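Local atomic coordinates of KLLA0E03807p (Kluyveromyces lactis, PDB entry 3SQI), a protein that probably binds centromeric DNA through this domain, the DNA-binding part of the inner-kinetochore protein Ndc10. Residues S160-Q165 against E229-I234; L139-Q144 against I199-V204. All coordinates share one frame; numbering follows the deposited sequence.

Interaction 1. Residues S160-Q165 against E229-I234; sequences SLKDLQ and EHIPII
Leu-161 and Ile-231 join two irregular loops, one between helix 153-158 and strand 165-169, the other after helix 224-227, within a domain whose family suggests a tyrosine-recombinase-like fold. Their backbones are tied by a hydrogen bond from Leu-161 N to Ile-231 O, 2.8 Å long and nearly straight at the hydrogen (168°). Beside this bond the side chains of the two loops meet. Ile-231 uses its two branches differently. With CG1 anti to its own carbonyl carbon and CG2 anti to its backbone N (chi1 -53°), the CG2 methyl lies 3.9 Å from Leu-161 CG, while CG1 lies alongside the lysine chain, 4.0 Å from Lys-162 CE. Tyr-206 of helix 198-210 also packs on Leu-161, and Arg-209 of that helix on Ile-231, so the same helix borders both loops.

Lys-162 closes the more exposed margin. Its chain bends at the third torsion and carries the amine to the start of the opposite loop, so that CE has both Ile-231 CG1 and the carbonyl oxygen of Glu-229 as neighbours. NZ forms a weak hydrogen bond with Glu-229 O, although the position of NZ is less certain than that of its neighbours. With the same caution, Lys-162 NZ stands 4.0 Å from Glu-229 OE1, beyond salt-bridge range, where the opposite charges probably add a mild attraction.

On the buried side a second isoleucine completes the apolar patch, and a looser touch between Ile-233 and Leu-164 extends it. Leu-161 thus has Ile-231 against its branch point and Ile-233 against its base, with Ile-233 CD1 3.6 Å from Leu-161 CB.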
ATOM      1  N   SER A 160      -1.527  10.102  11.851  1.00118.09           N
ATOM      2  CA  SER A 160      -1.246   9.573  13.185  1.00113.34           C
ATOM      3  C   SER A 160      -1.615   8.089  13.226  1.00 98.77           C
ATOM      4  O   SER A 160      -2.766   7.752  12.978  1.00107.28           O
ATOM      5  CB  SER A 160      -2.089  10.333  14.218  1.00121.01           C
ATOM      6  OG  SER A 160      -1.988   9.743  15.500  1.00119.26           O
ATOM      7  N   LEU A 161      -0.676   7.201  13.557  1.00 97.87           N
ATOM      8  CA  LEU A 161      -0.973   5.757  13.513  1.00103.39           C
ATOM      9  C   LEU A 161      -2.145   5.308  14.403  1.00 96.83           C
ATOM     10  O   LEU A 161      -2.723   4.237  14.171  1.00 93.23           O
ATOM     11  CB  LEU A 161       0.276   4.878  13.726  1.00100.55           C
ATOM     12  CG  LEU A 161       0.691   4.167  15.027  1.00 92.30           C
ATOM     13  CD1 LEU A 161      -0.418   3.372  15.626  1.00 99.40           C
ATOM     14  CD2 LEU A 161       1.880   3.251  14.771  1.00 72.10           C
ATOM     15  N   LYS A 162      -2.507   6.106  15.403  1.00 85.03           N
ATOM     16  CA  LYS A 162      -3.740   5.821  16.121  1.00 91.57           C
ATOM     17  C   LYS A 162      -4.953   5.941  15.184  1.00111.91           C
ATOM     18  O   LYS A 162      -6.006   5.347  15.438  1.00118.83           O
ATOM     19  CB  LYS A 162      -3.877   6.725  17.342  1.00 95.47           C
ATOM     20  CG  LYS A 162      -2.955   6.318  18.492  1.00100.72           C
ATOM     21  CD  LYS A 162      -3.204   7.129  19.758  1.00104.99           C
ATOM     22  CE  LYS A 162      -2.288   8.346  19.849  1.00111.63           C
ATOM     23  NZ  LYS A 162      -2.467   9.094  21.132  1.00121.52           N
ATOM     24  N   ASP A 163      -4.781   6.688  14.092  1.00112.74           N
ATOM     25  CA  ASP A 163      -5.789   6.786  13.034  1.00104.70           C
ATOM     26  C   ASP A 163      -5.932   5.479  12.280  1.00 89.29           C
ATOM     27  O   ASP A 163      -7.015   5.136  11.811  1.00 96.27           O
ATOM     28  CB  ASP A 163      -5.405   7.863  12.020  1.00122.43           C
ATOM     29  CG  ASP A 163      -5.625   9.263  12.538  1.00149.00           C
ATOM     30  OD1 ASP A 163      -5.950   9.405  13.735  1.00160.49           O
ATOM     31  OD2 ASP A 163      -5.464  10.218  11.745  1.00151.05           O
ATOM     32  N   LEU A 164      -4.826   4.755  12.146  1.00 75.95           N
ATOM     33  CA  LEU A 164      -4.828   3.527  11.358  1.00 74.44           C
ATOM     34  C   LEU A 164      -5.845   2.504  11.856  1.00 71.87           C
ATOM     35  O   LEU A 164      -6.148   2.434  13.050  1.00 85.03           O
ATOM     36  CB  LEU A 164      -3.434   2.899  11.300  1.00 81.51           C
ATOM     37  CG  LEU A 164      -2.484   3.533  10.285  1.00 85.83           C
ATOM     38  CD1 LEU A 164      -1.581   2.460   9.692  1.00 79.04           C
ATOM     39  CD2 LEU A 164      -3.271   4.235   9.178  1.00 92.20           C
ATOM     40  N   GLN A 165      -6.366   1.710  10.927  1.00 70.10           N
ATOM     41  CA  GLN A 165      -7.403   0.736  11.256  1.00 84.30           C
ATOM     42  C   GLN A 165      -7.043  -0.613  10.664  1.00 82.34           C
ATOM     43  O   GLN A 165      -6.951  -0.741   9.438  1.00 82.92           O
ATOM     44  CB  GLN A 165      -8.773   1.185  10.720  1.00 97.33           C
ATOM     45  CG  GLN A 165      -9.232   2.560  11.215  1.00119.34           C
ATOM     46  CD  GLN A 165     -10.482   3.079  10.503  1.00125.99           C
ATOM     47  OE1 GLN A 165     -10.917   2.534   9.487  1.00127.77           O
ATOM     48  NE2 GLN A 165     -11.058   4.145  11.036  1.00126.43           N
ATOM     49  N   GLU A 229      -0.184  11.960  21.944  1.00144.32           N
ATOM     50  CA  GLU A 229      -1.368  12.249  21.140  1.00148.11           C
ATOM     51  C   GLU A 229      -1.234  11.849  19.670  1.00137.53           C
ATOM     52  O   GLU A 229      -2.198  11.395  19.053  1.00133.42           O
ATOM     53  CB  GLU A 229      -1.755  13.725  21.268  1.00159.32           C
ATOM     54  CG  GLU A 229      -1.911  14.206  22.711  1.00175.49           C
ATOM     55  CD  GLU A 229      -2.960  13.427  23.497  1.00185.30           C
ATOM     56  OE1 GLU A 229      -3.618  12.538  22.913  1.00187.88           O
ATOM     57  OE2 GLU A 229      -3.127  13.706  24.704  1.00186.23           O
ATOM     58  N   HIS A 230      -0.044  12.028  19.105  1.00129.53           N
ATOM     59  CA  HIS A 230       0.187  11.690  17.701  1.00122.42           C
ATOM     60  C   HIS A 230       1.401  10.778  17.553  1.00110.85           C
ATOM     61  O   HIS A 230       2.527  11.188  17.816  1.00113.99           O
ATOM     62  CB  HIS A 230       0.366  12.971  16.870  1.00120.58           C
ATOM     63  CG  HIS A 230       0.831  12.731  15.466  1.00111.50           C
ATOM     64  ND1 HIS A 230       1.901  13.399  14.910  1.00112.58           N
ATOM     65  CD2 HIS A 230       0.368  11.899  14.503  1.00114.72           C
ATOM     66  CE1 HIS A 230       2.077  12.989  13.665  1.00112.83           C
ATOM     67  NE2 HIS A 230       1.162  12.078  13.394  1.00113.34           N
ATOM     68  N   ILE A 231       1.172   9.541  17.131  1.00101.41           N
ATOM     69  CA  ILE A 231       2.270   8.613  16.915  1.00101.82           C
ATOM     70  C   ILE A 231       2.578   8.523  15.433  1.00102.68           C
ATOM     71  O   ILE A 231       1.819   7.917  14.677  1.00104.91           O
ATOM     72  CB  ILE A 231       1.924   7.205  17.426  1.00101.83           C
ATOM     73  CG1 ILE A 231       1.453   7.266  18.881  1.00111.32           C
ATOM     74  CG2 ILE A 231       3.117   6.275  17.271  1.00 92.41           C
ATOM     75  CD1 ILE A 231       2.391   8.027  19.793  1.00118.90           C
ATOM     76  N   PRO A 232       3.701   9.121  15.008  1.00 97.90           N
ATOM     77  CA  PRO A 232       4.077   9.169  13.586  1.00 99.16           C
ATOM     78  C   PRO A 232       4.550   7.818  13.062  1.00102.73           C
ATOM     79  O   PRO A 232       5.221   7.080  13.786  1.00112.71           O
ATOM     80  CB  PRO A 232       5.227  10.185  13.560  1.00 90.66           C
ATOM     81  CG  PRO A 232       5.799  10.138  14.926  1.00 92.96           C
ATOM     82  CD  PRO A 232       4.650   9.856  15.858  1.00 93.61           C
ATOM     83  N   ILE A 233       4.202   7.504  11.818  1.00 94.99           N
ATOM     84  CA  ILE A 233       4.548   6.214  11.225  1.00 90.16           C
ATOM     85  C   ILE A 233       6.055   5.954  11.232  1.00 89.09           C
ATOM     86  O   ILE A 233       6.494   4.809  11.329  1.00 91.72           O
ATOM     87  CB  ILE A 233       4.011   6.092   9.790  1.00 86.82           C
ATOM     88  CG1 ILE A 233       2.512   6.377   9.771  1.00 83.63           C
ATOM     89  CG2 ILE A 233       4.287   4.702   9.229  1.00 76.92           C
ATOM     90  CD1 ILE A 233       1.696   5.316  10.458  1.00 69.41           C
ATOM     91  N   ILE A 234       6.842   7.018  11.106  1.00 86.89           N
ATOM     92  CA  ILE A 234       8.286   6.923  11.291  1.00 90.93           C
ATOM     93  C   ILE A 234       8.770   8.152  12.069  1.00 98.54           C
ATOM     94  O   ILE A 234       8.373   9.280  11.777  1.00 93.26           O
ATOM     95  CB  ILE A 234       9.070   6.722   9.944  1.00 75.19           C
ATOM     96  CG1 ILE A 234       9.436   8.044   9.288  1.00101.53           C
ATOM     97  CG2 ILE A 234       8.290   5.865   8.955  1.00 70.93           C
ATOM     98  CD1 ILE A 234      10.085   7.851   7.934  1.00108.18           C
TER

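Interaction 2. Residues L139-Q144 against I199-V204; sequences LLLDFQ and IFTMAV
Thr-201 faces Leu-140, Leu-141 and Gln-144 where helices 133-149 and 198-210 pack antiparallel in the helical core of a domain that is probably recombinase-like, their short segments 9.2 Å apart at the axes and at 156° to each other. The apolar part of the contact centres on Leu-141. Thr-201 turns CG2 anti to its backbone N (chi1 -65° for OG1), which lays this methyl against Leu-141, 3.7 Å from its CD1, and also near Leu-140 CD2. The same Leu-141 CD1 reaches on to Met-202, 3.3 Å from its CB, so one methyl bridges two successive residues of the facing helix. Packing thins beyond this point: past its CG the Met-202 chain parts from Leu-141, and the residue also packs on Leu-341 of helix 332-355. Neither margin is a solvent side, since every touching residue is buried.

Gln-144 forms a separate, polar flank. The hydroxyl of Thr-201 has Gln-144 OE1 and Cys-197 O as neighbouring acceptors, and the amide is held from its other end by a hydrogen bond from NE2 to Phe-195 O. With an alanine here in place of Gln-144, Thr-201 OG1 would probably lose its partner on the facing helix and Phe-195 O its amide donor. The polar link itself is short, with Gln-144 OE1 2.7 Å from Thr-201 OG1.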
ATOM      1  N   LEU A 139      13.832   4.684   6.169  1.00 89.48           N
ATOM      2  CA  LEU A 139      13.728   5.146   4.794  1.00 84.03           C
ATOM      3  C   LEU A 139      12.909   4.151   3.985  1.00 88.91           C
ATOM      4  O   LEU A 139      11.899   4.508   3.383  1.00 93.98           O
ATOM      5  CB  LEU A 139      15.105   5.316   4.156  1.00 89.18           C
ATOM      6  CG  LEU A 139      15.078   6.017   2.795  1.00 84.81           C
ATOM      7  CD1 LEU A 139      14.620   7.460   2.955  1.00 77.64           C
ATOM      8  CD2 LEU A 139      16.434   5.965   2.114  1.00 84.90           C
ATOM      9  N   LEU A 140      13.335   2.893   3.997  1.00 83.29           N
ATOM     10  CA  LEU A 140      12.707   1.878   3.165  1.00 64.06           C
ATOM     11  C   LEU A 140      11.199   1.842   3.354  1.00 61.05           C
ATOM     12  O   LEU A 140      10.464   1.614   2.407  1.00 69.83           O
ATOM     13  CB  LEU A 140      13.292   0.494   3.446  1.00 64.01           C
ATOM     14  CG  LEU A 140      12.555  -0.622   2.703  1.00 62.85           C
ATOM     15  CD1 LEU A 140      12.868  -0.560   1.214  1.00 71.23           C
ATOM     16  CD2 LEU A 140      12.877  -1.995   3.274  1.00 65.55           C
ATOM     17  N   LEU A 141      10.732   2.044   4.581  1.00 78.47           N
ATOM     18  CA  LEU A 141       9.297   2.039   4.826  1.00 69.60           C
ATOM     19  C   LEU A 141       8.699   3.255   4.155  1.00 58.33           C
ATOM     20  O   LEU A 141       7.684   3.149   3.474  1.00 72.45           O
ATOM     21  CB  LEU A 141       8.959   2.056   6.316  1.00 74.01           C
ATOM     22  CG  LEU A 141       7.451   1.974   6.578  1.00 69.72           C
ATOM     23  CD1 LEU A 141       7.009   0.525   6.563  1.00 78.17           C
ATOM     24  CD2 LEU A 141       7.056   2.632   7.892  1.00 63.12           C
ATOM     25  N   ASP A 142       9.324   4.415   4.322  1.00 65.67           N
ATOM     26  CA  ASP A 142       8.779   5.588   3.635  1.00 79.63           C
ATOM     27  C   ASP A 142       8.662   5.389   2.111  1.00 79.47           C
ATOM     28  O   ASP A 142       7.634   5.705   1.502  1.00 75.32           O
ATOM     29  CB  ASP A 142       9.589   6.835   3.934  1.00 80.57           C
ATOM     30  CG  ASP A 142       8.962   8.068   3.346  1.00 88.38           C
ATOM     31  OD1 ASP A 142       9.415   8.514   2.271  1.00 99.71           O
ATOM     32  OD2 ASP A 142       7.997   8.579   3.952  1.00 91.52           O
ATOM     33  N   PHE A 143       9.718   4.856   1.507  1.00 83.06           N
ATOM     34  CA  PHE A 143       9.727   4.549   0.080  1.00 76.75           C
ATOM     35  C   PHE A 143       8.668   3.519  -0.326  1.00 78.07           C
ATOM     36  O   PHE A 143       7.842   3.787  -1.192  1.00 85.78           O
ATOM     37  CB  PHE A 143      11.118   4.067  -0.331  1.00 74.64           C
ATOM     38  CG  PHE A 143      11.209   3.595  -1.753  1.00 77.04           C
ATOM     39  CD1 PHE A 143      11.200   4.500  -2.801  1.00 83.06           C
ATOM     40  CD2 PHE A 143      11.337   2.248  -2.041  1.00 79.02           C
ATOM     41  CE1 PHE A 143      11.295   4.064  -4.113  1.00 83.45           C
ATOM     42  CE2 PHE A 143      11.434   1.805  -3.348  1.00 86.93           C
ATOM     43  CZ  PHE A 143      11.412   2.715  -4.387  1.00 88.10           C
ATOM     44  N   GLN A 144       8.697   2.341   0.292  1.00 66.53           N
ATOM     45  CA  GLN A 144       7.769   1.266  -0.049  1.00 64.72           C
ATOM     46  C   GLN A 144       6.338   1.781   0.095  1.00 75.09           C
ATOM     47  O   GLN A 144       5.417   1.375  -0.628  1.00 65.09           O
ATOM     48  CB  GLN A 144       7.983   0.060   0.875  1.00 55.91           C
ATOM     49  CG  GLN A 144       9.380  -0.544   0.846  1.00 65.89           C
ATOM     50  CD  GLN A 144       9.381  -2.040   1.156  1.00 81.37           C
ATOM     51  OE1 GLN A 144       8.618  -2.516   2.004  1.00 83.54           O
ATOM     52  NE2 GLN A 144      10.228  -2.791   0.454  1.00 83.18           N
ATOM     53  N   ILE A 199       4.620  -3.756   4.893  1.00 69.76           N
ATOM     54  CA  ILE A 199       4.101  -4.101   6.209  1.00 82.54           C
ATOM     55  C   ILE A 199       5.097  -4.950   7.000  1.00 86.21           C
ATOM     56  O   ILE A 199       5.257  -4.769   8.198  1.00 88.15           O
ATOM     57  CB  ILE A 199       2.771  -4.848   6.106  1.00 78.33           C
ATOM     58  CG1 ILE A 199       1.737  -3.973   5.405  1.00 61.31           C
ATOM     59  CG2 ILE A 199       2.280  -5.271   7.494  1.00 66.35           C
ATOM     60  CD1 ILE A 199       0.491  -4.733   5.018  1.00 64.78           C
ATOM     61  N   PHE A 200       5.744  -5.889   6.321  1.00 75.53           N
ATOM     62  CA  PHE A 200       6.814  -6.664   6.915  1.00 61.45           C
ATOM     63  C   PHE A 200       7.894  -5.692   7.350  1.00 69.88           C
ATOM     64  O   PHE A 200       8.402  -5.733   8.479  1.00 83.94           O
ATOM     65  CB  PHE A 200       7.372  -7.620   5.871  1.00 47.17           C
ATOM     66  CG  PHE A 200       8.545  -8.413   6.342  1.00 65.55           C
ATOM     67  CD1 PHE A 200       9.725  -8.415   5.625  1.00 79.41           C
ATOM     68  CD2 PHE A 200       8.472  -9.157   7.500  1.00 66.79           C
ATOM     69  CE1 PHE A 200      10.809  -9.150   6.054  1.00 77.56           C
ATOM     70  CE2 PHE A 200       9.554  -9.890   7.936  1.00 74.54           C
ATOM     71  CZ  PHE A 200      10.721  -9.888   7.214  1.00 75.92           C
ATOM     72  N   THR A 201       8.232  -4.803   6.429  1.00 60.40           N
ATOM     73  CA  THR A 201       9.171  -3.733   6.699  1.00 58.92           C
ATOM     74  C   THR A 201       8.767  -3.007   7.969  1.00 57.04           C
ATOM     75  O   THR A 201       9.578  -2.812   8.874  1.00 69.10           O
ATOM     76  CB  THR A 201       9.198  -2.734   5.530  1.00 59.91           C
ATOM     77  OG1 THR A 201       9.701  -3.389   4.353  1.00 61.52           O
ATOM     78  CG2 THR A 201      10.060  -1.513   5.869  1.00 51.27           C
ATOM     79  N   MET A 202       7.500  -2.626   8.045  1.00 56.83           N
ATOM     80  CA  MET A 202       7.026  -1.863   9.183  1.00 69.17           C
ATOM     81  C   MET A 202       7.064  -2.681  10.470  1.00 78.92           C
ATOM     82  O   MET A 202       7.174  -2.132  11.566  1.00 86.22           O
ATOM     83  CB  MET A 202       5.612  -1.366   8.933  1.00 64.45           C
ATOM     84  CG  MET A 202       5.065  -0.533  10.072  1.00 71.70           C
ATOM     85  SD  MET A 202       3.330  -0.181   9.786  1.00 78.19           S
ATOM     86  CE  MET A 202       2.848  -1.682   8.933  1.00153.03           C
ATOM     87  N   ALA A 203       6.962  -3.996  10.330  1.00 68.98           N
ATOM     88  CA  ALA A 203       6.959  -4.887  11.478  1.00 73.14           C
ATOM     89  C   ALA A 203       8.354  -4.938  12.066  1.00 82.66           C
ATOM     90  O   ALA A 203       8.536  -4.700  13.259  1.00 95.05           O
ATOM     91  CB  ALA A 203       6.485  -6.277  11.084  1.00 63.53           C
ATOM     92  N   VAL A 204       9.347  -5.225  11.230  1.00 75.15           N
ATOM     93  CA  VAL A 204      10.716  -5.228  11.725  1.00 67.92           C
ATOM     94  C   VAL A 204      11.040  -3.866  12.316  1.00 73.46           C
ATOM     95  O   VAL A 204      11.460  -3.753  13.473  1.00 91.57           O
ATOM     96  CB  VAL A 204      11.752  -5.550  10.635  1.00 58.16           C
ATOM     97  CG1 VAL A 204      13.144  -5.395  11.196  1.00 66.94           C
ATOM     98  CG2 VAL A 204      11.565  -6.960  10.104  1.00 49.23           C
TER

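In the fold
Interactions 1 and 2 lie with their centres 15 Å apart and touch through Leu-141, whose two methyls serve different partners. While CD1 belongs to the helix pair of interaction 2, CD2 packs against the 229-234 loop, 3.6 Å from Ile-234 CG2 and 3.7 Å from Ile-233 CG2. Helix 198-210 provides a second connection: beyond its 199-204 segment, Tyr-206 OH hydrogen-bonds to Ile-233 O and Arg-209 NH2 to Pro-232 O. Their four segments alternate along the chain, interlacing the loops with the helices. Both contacts are near the bound nucleic acid, with nearest atoms about 8 Å away for interaction 1 and about 10 Å for interaction 2.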